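Local coordinates for penicillin binding protein 2X (Streptococcus thermophilus, PDB 5U47) that probably cross-links adjacent glycan strands of septal peptidoglycan as a penicillin-binding transpeptidase of the cell-division machinery, at residues A[447-452]-A[585-590]; A[181-186]-A[214-219]. The protein carries 1 engineered substitution. All blocks are in the same frame, centred on the assembly; numbering follows the deposited sequence.

From the N terminus, the chain first passes through helix 181-184, whose end meets 214-219 in contact 2. That closes a short loop of 27 residues containing strand but no helix, and joins the helix to strand 217-220. Contact 1 opens only later, at 447-452, and returns after 132 residues of mixed helix and strand when 585-590 comes back to it, joining strand 448-451 to the loop between helices 574-577 and 602-611. The two loops therefore follow in series, neither nested nor crossed. Strand 438-443 joins them in one mixed sheet, pairing with both 217-220 and 448-451. Their centres lie about 15 Å apart, and the two contacts touch.

Contact 1 of 2, residues A[447-452]-A[585-590]; sequences GTVRTA and GKTEET
T448 and T590 meet hydroxyl to hydroxyl, OG1 to OG1 at 2.8 Å, in the closely packed part of the contact. Rotation of T448 puts OG1 between its own backbone N and carbonyl carbon (chi1 59°), which turns the methyl CG2 to the side where it runs alongside the E588 chain, 3.8 Å from E588 CG. Beside the hydroxyl pair, V449 uses both its backbone groups: N donates to E588 O at 3.1 Å, and O accepts from T590 N at 3.0 Å. They make V449 and E589 a single beta bridge on strand 448-451, which on its other side pairs with strand 438-443; G447 and T448 both face D443 there, a G1 bulge. The bridge joins this strand of the transpeptidase domain to the loop between helix 574-577 and helix 602-611. R450, bent at chi3 (74°), brings NH1 to T590 O at 2.9 Å, with the oxygen at the guanidinium edge and 8° from its plane. E589 OE1 is a long 3.9 Å from R450 NH1 and well out of that plane, a purely electrostatic pairing; the stronger partner of E589 OE1 is A638 N, to which it is hydrogen-bonded. A water joins E589 OE2 to T451 N. On the looser side, exposed G447 meets T587 through its O, next to T587 CG2 (3.3 Å), and T587 CB sits 4.0 Å from V449 CG2 in a right-angled crossing of the side chains.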
ATOM      1  N   GLY A 447       3.275 -13.379  22.492  1.00 31.85           N
ATOM      2  CA  GLY A 447       1.949 -12.952  22.861  1.00 31.39           C
ATOM      3  C   GLY A 447       1.858 -11.440  23.003  1.00 31.97           C
ATOM      4  O   GLY A 447       1.127 -10.933  23.859  1.00 34.10           O
ATOM      5  N   THR A 448       2.606 -10.719  22.180  1.00 29.28           N
ATOM      6  CA  THR A 448       2.546  -9.265  22.197  1.00 28.36           C
ATOM      7  C   THR A 448       2.173  -8.716  20.819  1.00 26.17           C
ATOM      8  O   THR A 448       2.371  -9.364  19.791  1.00 25.41           O
ATOM      9  CB  THR A 448       3.866  -8.632  22.670  1.00 28.10           C
ATOM     10  OG1 THR A 448       4.927  -9.030  21.806  1.00 28.46           O
ATOM     11  CG2 THR A 448       4.192  -9.058  24.071  1.00 29.77           C
ATOM     12  N   VAL A 449       1.644  -7.503  20.816  1.00 26.15           N
ATOM     13  CA  VAL A 449       1.237  -6.841  19.593  1.00 24.75           C
ATOM     14  C   VAL A 449       1.544  -5.361  19.631  1.00 24.66           C
ATOM     15  O   VAL A 449       1.782  -4.786  20.704  1.00 25.27           O
ATOM     16  CB  VAL A 449      -0.290  -6.940  19.376  1.00 25.47           C
ATOM     17  CG1 VAL A 449      -0.728  -8.402  19.338  1.00 26.61           C
ATOM     18  CG2 VAL A 449      -1.072  -6.164  20.460  1.00 25.63           C
ATOM     19  N   ARG A 450       1.538  -4.769  18.442  1.00 22.32           N
ATOM     20  CA  ARG A 450       1.603  -3.313  18.230  1.00 23.00           C
ATOM     21  C   ARG A 450       0.452  -3.050  17.278  1.00 22.52           C
ATOM     22  O   ARG A 450       0.414  -3.624  16.182  1.00 22.32           O
ATOM     23  CB  ARG A 450       2.928  -2.867  17.621  1.00 22.45           C
ATOM     24  CG  ARG A 450       4.038  -2.908  18.642  1.00 23.32           C
ATOM     25  CD  ARG A 450       5.405  -2.642  18.045  1.00 23.34           C
ATOM     26  NE  ARG A 450       5.634  -1.239  17.696  1.00 22.39           N
ATOM     27  CZ  ARG A 450       5.993  -0.270  18.556  1.00 22.88           C
ATOM     28  NH1 ARG A 450       6.125  -0.505  19.854  1.00 24.19           N
ATOM     29  NH2 ARG A 450       6.202   0.963  18.112  1.00 22.66           N
ATOM     30  N   THR A 451      -0.496  -2.226  17.722  1.00 22.44           N
ATOM     31  CA  THR A 451      -1.717  -1.943  16.973  1.00 23.45           C
ATOM     32  C   THR A 451      -1.803  -0.472  16.547  1.00 23.12           C
ATOM     33  O   THR A 451      -1.550   0.435  17.350  1.00 24.46           O
ATOM     34  CB  THR A 451      -2.926  -2.373  17.824  1.00 24.27           C
ATOM     35  OG1 THR A 451      -2.739  -3.738  18.229  1.00 24.71           O
ATOM     36  CG2 THR A 451      -4.238  -2.262  17.022  1.00 25.21           C
ATOM     37  N   ALA A 452      -2.165  -0.250  15.285  1.00 22.92           N
ATOM     38  CA  ALA A 452      -2.199   1.093  14.690  1.00 21.73           C
ATOM     39  C   ALA A 452      -3.398   1.937  15.058  1.00 23.88           C
ATOM     40  O   ALA A 452      -4.461   1.429  15.384  1.00 24.28           O
ATOM     41  CB  ALA A 452      -2.103   0.996  13.166  1.00 21.74           C
ATOM     42  N   GLY A 585      -6.577  -4.814  23.138  1.00 85.65           N
ATOM     43  CA  GLY A 585      -6.346  -3.689  24.069  1.00 86.09           C
ATOM     44  C   GLY A 585      -5.778  -4.094  25.427  1.00 85.73           C
ATOM     45  O   GLY A 585      -5.176  -3.272  26.122  1.00 85.25           O
ATOM     46  N   LYS A 586      -5.985  -5.362  25.799  1.00 84.03           N
ATOM     47  CA  LYS A 586      -5.476  -5.937  27.048  1.00 80.95           C
ATOM     48  C   LYS A 586      -4.212  -6.773  26.777  1.00 71.88           C
ATOM     49  O   LYS A 586      -3.638  -7.362  27.706  1.00 69.22           O
ATOM     50  CB  LYS A 586      -6.555  -6.818  27.696  1.00 87.92           C
ATOM     51  CG  LYS A 586      -7.875  -6.091  27.916  1.00 93.23           C
ATOM     52  CD  LYS A 586      -8.953  -6.984  28.505  1.00 97.76           C
ATOM     53  CE  LYS A 586     -10.266  -6.222  28.606  1.00100.02           C
ATOM     54  NZ  LYS A 586     -11.362  -7.034  29.197  1.00103.30           N
ATOM     55  N   THR A 587      -3.787  -6.825  25.507  1.00 60.79           N
ATOM     56  CA  THR A 587      -2.600  -7.589  25.126  1.00 56.18           C
ATOM     57  C   THR A 587      -1.386  -6.698  25.327  1.00 47.53           C
ATOM     58  O   THR A 587      -1.391  -5.532  24.935  1.00 47.60           O
ATOM     59  CB  THR A 587      -2.634  -8.075  23.641  1.00 54.18           C
ATOM     60  OG1 THR A 587      -3.864  -8.756  23.365  1.00 55.88           O
ATOM     61  CG2 THR A 587      -1.470  -9.027  23.348  1.00 51.98           C
ATOM     62  N   GLU A 588      -0.351  -7.256  25.941  1.00 43.97           N
ATOM     63  CA  GLU A 588       0.898  -6.551  26.173  1.00 42.13           C
ATOM     64  C   GLU A 588       1.431  -6.016  24.845  1.00 37.42           C
ATOM     65  O   GLU A 588       1.269  -6.663  23.802  1.00 35.78           O
ATOM     66  CB  GLU A 588       1.900  -7.507  26.816  1.00 46.06           C
ATOM     67  CG  GLU A 588       3.293  -6.944  27.084  1.00 49.32           C
ATOM     68  CD  GLU A 588       4.222  -7.976  27.728  1.00 52.32           C
ATOM     69  OE1 GLU A 588       3.765  -9.099  28.027  1.00 53.63           O
ATOM     70  OE2 GLU A 588       5.417  -7.669  27.926  1.00 55.72           O
ATOM     71  N   GLU A 589       2.037  -4.833  24.880  1.00 33.81           N
ATOM     72  CA  GLU A 589       2.565  -4.216  23.672  1.00 31.12           C
ATOM     73  C   GLU A 589       4.030  -4.592  23.422  1.00 29.60           C
ATOM     74  O   GLU A 589       4.844  -4.555  24.326  1.00 28.90           O
ATOM     75  CB  GLU A 589       2.376  -2.685  23.707  1.00 31.20           C
ATOM     76  CG  GLU A 589       2.706  -2.018  22.371  1.00 29.64           C
ATOM     77  CD  GLU A 589       2.447  -0.530  22.368  1.00 29.03           C
ATOM     78  OE1 GLU A 589       3.425   0.191  22.575  1.00 27.42           O
ATOM     79  OE2 GLU A 589       1.274  -0.081  22.201  1.00 30.00           O
ATOM     80  N   THR A 590       4.356  -4.933  22.177  1.00 27.90           N
ATOM     81  CA  THR A 590       5.731  -5.305  21.799  1.00 27.21           C
ATOM     82  C   THR A 590       6.607  -4.064  21.874  1.00 28.23           C
ATOM     83  O   THR A 590       6.206  -2.981  21.431  1.00 26.71           O
ATOM     84  CB  THR A 590       5.809  -5.851  20.343  1.00 26.63           C
ATOM     85  OG1 THR A 590       4.774  -6.814  20.106  1.00 26.38           O
ATOM     86  CG2 THR A 590       7.170  -6.494  20.079  1.00 27.67           C
TER
HETATM   87  O   HOH W   1      -0.341  -1.286  20.491  1.00 30.26           O

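Contact 2 of 2, residues A[181-186]-A[214-219]; sequences NSLLTG and DGKNIY
K216 and L183 meet through backbone and side chain together. K216 N donates to L183 O at 3.0 Å with an N-H...O angle of 158°, the one hydrogen bond that crosses between the segments. Followed outward, the lysine starts with CB 3.6 Å from that same carbonyl oxygen, and CG is still beside it. CD then reaches L183 CD2 at 4.1 Å. With CG beside the backbone N (chi1 -67°) and every later torsion anti, the chain runs on fully extended past the leucine, and NZ, at its tip, packs against T590 CG2 of contact 1. The other leucine branch, CD1, faces I218 CD1, the two side chains crossing at about a right angle. Here the C-terminal end of helix 181-184, in the dimerisation domain, is applied to the start of strand 217-220, the strand that lies between 35-36 and 438-443 in the mixed sheet. L184 touches I35 of strand 35-36 while its CD2 comes 3.7 Å from I218 CG1 and equally near K216 O, a buried carbonyl oxygen with no polar partner in the model. Where the helix ends, T185 bonds N181 O twice, through N and through OG1 (2.7 Å), from opposite faces of the carbonyl plane. Beyond it the backbones close up: G215 CA points one of its hydrogens at L184 O, 3.3 Å away and nearly straight at 170°, and G186 CA lies 3.5 Å from G215 N, a closeness made possible by the absence of side chains on both glycines.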
ATOM      1  N   ASN A 181       9.598  -7.360   4.750  1.00 27.75           N
ATOM      2  CA  ASN A 181      10.404  -8.561   4.829  1.00 29.26           C
ATOM      3  C   ASN A 181      11.125  -8.704   6.173  1.00 30.73           C
ATOM      4  O   ASN A 181      11.252  -9.812   6.667  1.00 31.11           O
ATOM      5  CB  ASN A 181      11.424  -8.587   3.700  1.00 31.05           C
ATOM      6  CG  ASN A 181      11.870  -9.976   3.365  1.00 33.30           C
ATOM      7  OD1 ASN A 181      11.094 -10.769   2.852  1.00 29.58           O
ATOM      8  ND2 ASN A 181      13.149 -10.279   3.636  1.00 36.13           N
ATOM      9  N   SER A 182      11.569  -7.598   6.765  1.00 32.01           N
ATOM     10  CA  SER A 182      12.285  -7.668   8.043  1.00 35.05           C
ATOM     11  C   SER A 182      11.386  -8.197   9.140  1.00 33.64           C
ATOM     12  O   SER A 182      11.804  -9.046   9.913  1.00 34.57           O
ATOM     13  CB  SER A 182      12.869  -6.319   8.448  1.00 38.24           C
ATOM     14  OG  SER A 182      13.838  -5.908   7.511  1.00 43.41           O
ATOM     15  N   LEU A 183      10.147  -7.712   9.198  1.00 28.49           N
ATOM     16  CA  LEU A 183       9.192  -8.193  10.198  1.00 27.21           C
ATOM     17  C   LEU A 183       8.714  -9.624   9.919  1.00 26.22           C
ATOM     18  O   LEU A 183       8.622 -10.457  10.830  1.00 26.16           O
ATOM     19  CB  LEU A 183       7.979  -7.255  10.268  1.00 27.80           C
ATOM     20  CG  LEU A 183       8.268  -5.836  10.772  1.00 27.98           C
ATOM     21  CD1 LEU A 183       7.109  -4.894  10.482  1.00 28.00           C
ATOM     22  CD2 LEU A 183       8.555  -5.893  12.252  1.00 29.98           C
ATOM     23  N   LEU A 184       8.429  -9.917   8.655  1.00 24.38           N
ATOM     24  CA  LEU A 184       7.884 -11.215   8.275  1.00 24.86           C
ATOM     25  C   LEU A 184       8.867 -12.368   8.443  1.00 25.65           C
ATOM     26  O   LEU A 184       8.446 -13.485   8.689  1.00 23.78           O
ATOM     27  CB  LEU A 184       7.395 -11.180   6.833  1.00 24.54           C
ATOM     28  CG  LEU A 184       6.121 -10.370   6.616  1.00 24.31           C
ATOM     29  CD1 LEU A 184       5.898 -10.116   5.132  1.00 24.35           C
ATOM     30  CD2 LEU A 184       4.923 -11.080   7.221  1.00 24.51           C
ATOM     31  N   THR A 185      10.155 -12.067   8.297  1.00 26.23           N
ATOM     32  CA  THR A 185      11.206 -13.050   8.346  1.00 30.61           C
ATOM     33  C   THR A 185      11.615 -13.280   9.776  1.00 32.44           C
ATOM     34  O   THR A 185      11.934 -12.341  10.508  1.00 36.71           O
ATOM     35  CB  THR A 185      12.438 -12.581   7.545  1.00 32.35           C
ATOM     36  OG1 THR A 185      12.040 -12.315   6.199  1.00 32.70           O
ATOM     37  CG2 THR A 185      13.543 -13.644   7.544  1.00 32.82           C
ATOM     38  N   GLY A 186      11.608 -14.530  10.183  1.00 33.01           N
ATOM     39  CA  GLY A 186      11.989 -14.834  11.547  1.00 35.87           C
ATOM     40  C   GLY A 186      13.504 -14.843  11.689  1.00 36.34           C
ATOM     41  O   GLY A 186      14.230 -14.427  10.788  1.00 38.70           O
ATOM     42  N   ASP A 214       9.971 -17.815  14.795  1.00 31.88           N
ATOM     43  CA  ASP A 214       8.989 -17.429  13.774  1.00 31.36           C
ATOM     44  C   ASP A 214       8.952 -15.926  13.497  1.00 29.33           C
ATOM     45  O   ASP A 214       9.182 -15.115  14.379  1.00 28.87           O
ATOM     46  CB  ASP A 214       7.575 -17.844  14.196  1.00 33.12           C
ATOM     47  CG  ASP A 214       7.376 -19.357  14.266  1.00 36.01           C
ATOM     48  OD1 ASP A 214       8.268 -20.140  13.880  1.00 36.10           O
ATOM     49  OD2 ASP A 214       6.279 -19.754  14.693  1.00 38.69           O
ATOM     50  N   GLY A 215       8.633 -15.571  12.259  1.00 27.24           N
ATOM     51  CA  GLY A 215       8.470 -14.187  11.893  1.00 27.06           C
ATOM     52  C   GLY A 215       7.199 -13.645  12.534  1.00 27.18           C
ATOM     53  O   GLY A 215       6.388 -14.396  13.053  1.00 27.53           O
ATOM     54  N   LYS A 216       7.049 -12.329  12.520  1.00 26.79           N
ATOM     55  CA  LYS A 216       5.865 -11.702  13.087  1.00 26.57           C
ATOM     56  C   LYS A 216       4.734 -11.744  12.077  1.00 24.37           C
ATOM     57  O   LYS A 216       4.960 -11.778  10.870  1.00 23.74           O
ATOM     58  CB  LYS A 216       6.191 -10.275  13.510  1.00 27.94           C
ATOM     59  CG  LYS A 216       7.171 -10.237  14.686  1.00 29.46           C
ATOM     60  CD  LYS A 216       7.616  -8.841  15.016  1.00 31.06           C
ATOM     61  CE  LYS A 216       8.578  -8.826  16.202  1.00 31.72           C
ATOM     62  NZ  LYS A 216       9.036  -7.427  16.511  1.00 32.23           N
ATOM     63  N   ASN A 217       3.516 -11.825  12.569  1.00 23.93           N
ATOM     64  CA  ASN A 217       2.364 -11.798  11.672  1.00 24.36           C
ATOM     65  C   ASN A 217       1.948 -10.340  11.407  1.00 23.66           C
ATOM     66  O   ASN A 217       2.086  -9.459  12.281  1.00 22.07           O
ATOM     67  CB  ASN A 217       1.195 -12.585  12.265  1.00 25.15           C
ATOM     68  CG  ASN A 217       1.485 -14.068  12.397  1.00 24.09           C
ATOM     69  OD1 ASN A 217       2.261 -14.651  11.643  1.00 22.00           O
ATOM     70  ND2 ASN A 217       0.852 -14.679  13.369  1.00 25.90           N
ATOM     71  N   ILE A 218       1.446 -10.089  10.198  1.00 23.35           N
ATOM     72  CA  ILE A 218       1.011  -8.751   9.813  1.00 23.56           C
ATOM     73  C   ILE A 218      -0.449  -8.788   9.473  1.00 22.10           C
ATOM     74  O   ILE A 218      -0.842  -9.542   8.590  1.00 22.01           O
ATOM     75  CB  ILE A 218       1.800  -8.229   8.586  1.00 23.18           C
ATOM     76  CG1 ILE A 218       3.298  -8.162   8.883  1.00 23.92           C
ATOM     77  CG2 ILE A 218       1.283  -6.864   8.144  1.00 24.61           C
ATOM     78  CD1 ILE A 218       3.690  -7.106   9.875  1.00 25.45           C
ATOM     79  N   TYR A 219      -1.246  -8.022  10.210  1.00 21.54           N
ATOM     80  CA  TYR A 219      -2.652  -7.842   9.917  1.00 21.92           C
ATOM     81  C   TYR A 219      -2.750  -6.558   9.118  1.00 21.90           C
ATOM     82  O   TYR A 219      -2.453  -5.487   9.629  1.00 23.50           O
ATOM     83  CB  TYR A 219      -3.492  -7.713  11.192  1.00 22.88           C
ATOM     84  CG  TYR A 219      -3.566  -8.992  11.997  1.00 24.10           C
ATOM     85  CD1 TYR A 219      -2.501  -9.396  12.786  1.00 25.04           C
ATOM     86  CD2 TYR A 219      -4.703  -9.787  11.978  1.00 25.23           C
ATOM     87  CE1 TYR A 219      -2.556 -10.577  13.536  1.00 26.24           C
ATOM     88  CE2 TYR A 219      -4.765 -10.975  12.721  1.00 26.88           C
ATOM     89  CZ  TYR A 219      -3.691 -11.352  13.496  1.00 26.80           C
ATOM     90  OH  TYR A 219      -3.745 -12.506  14.225  1.00 29.59           O
TER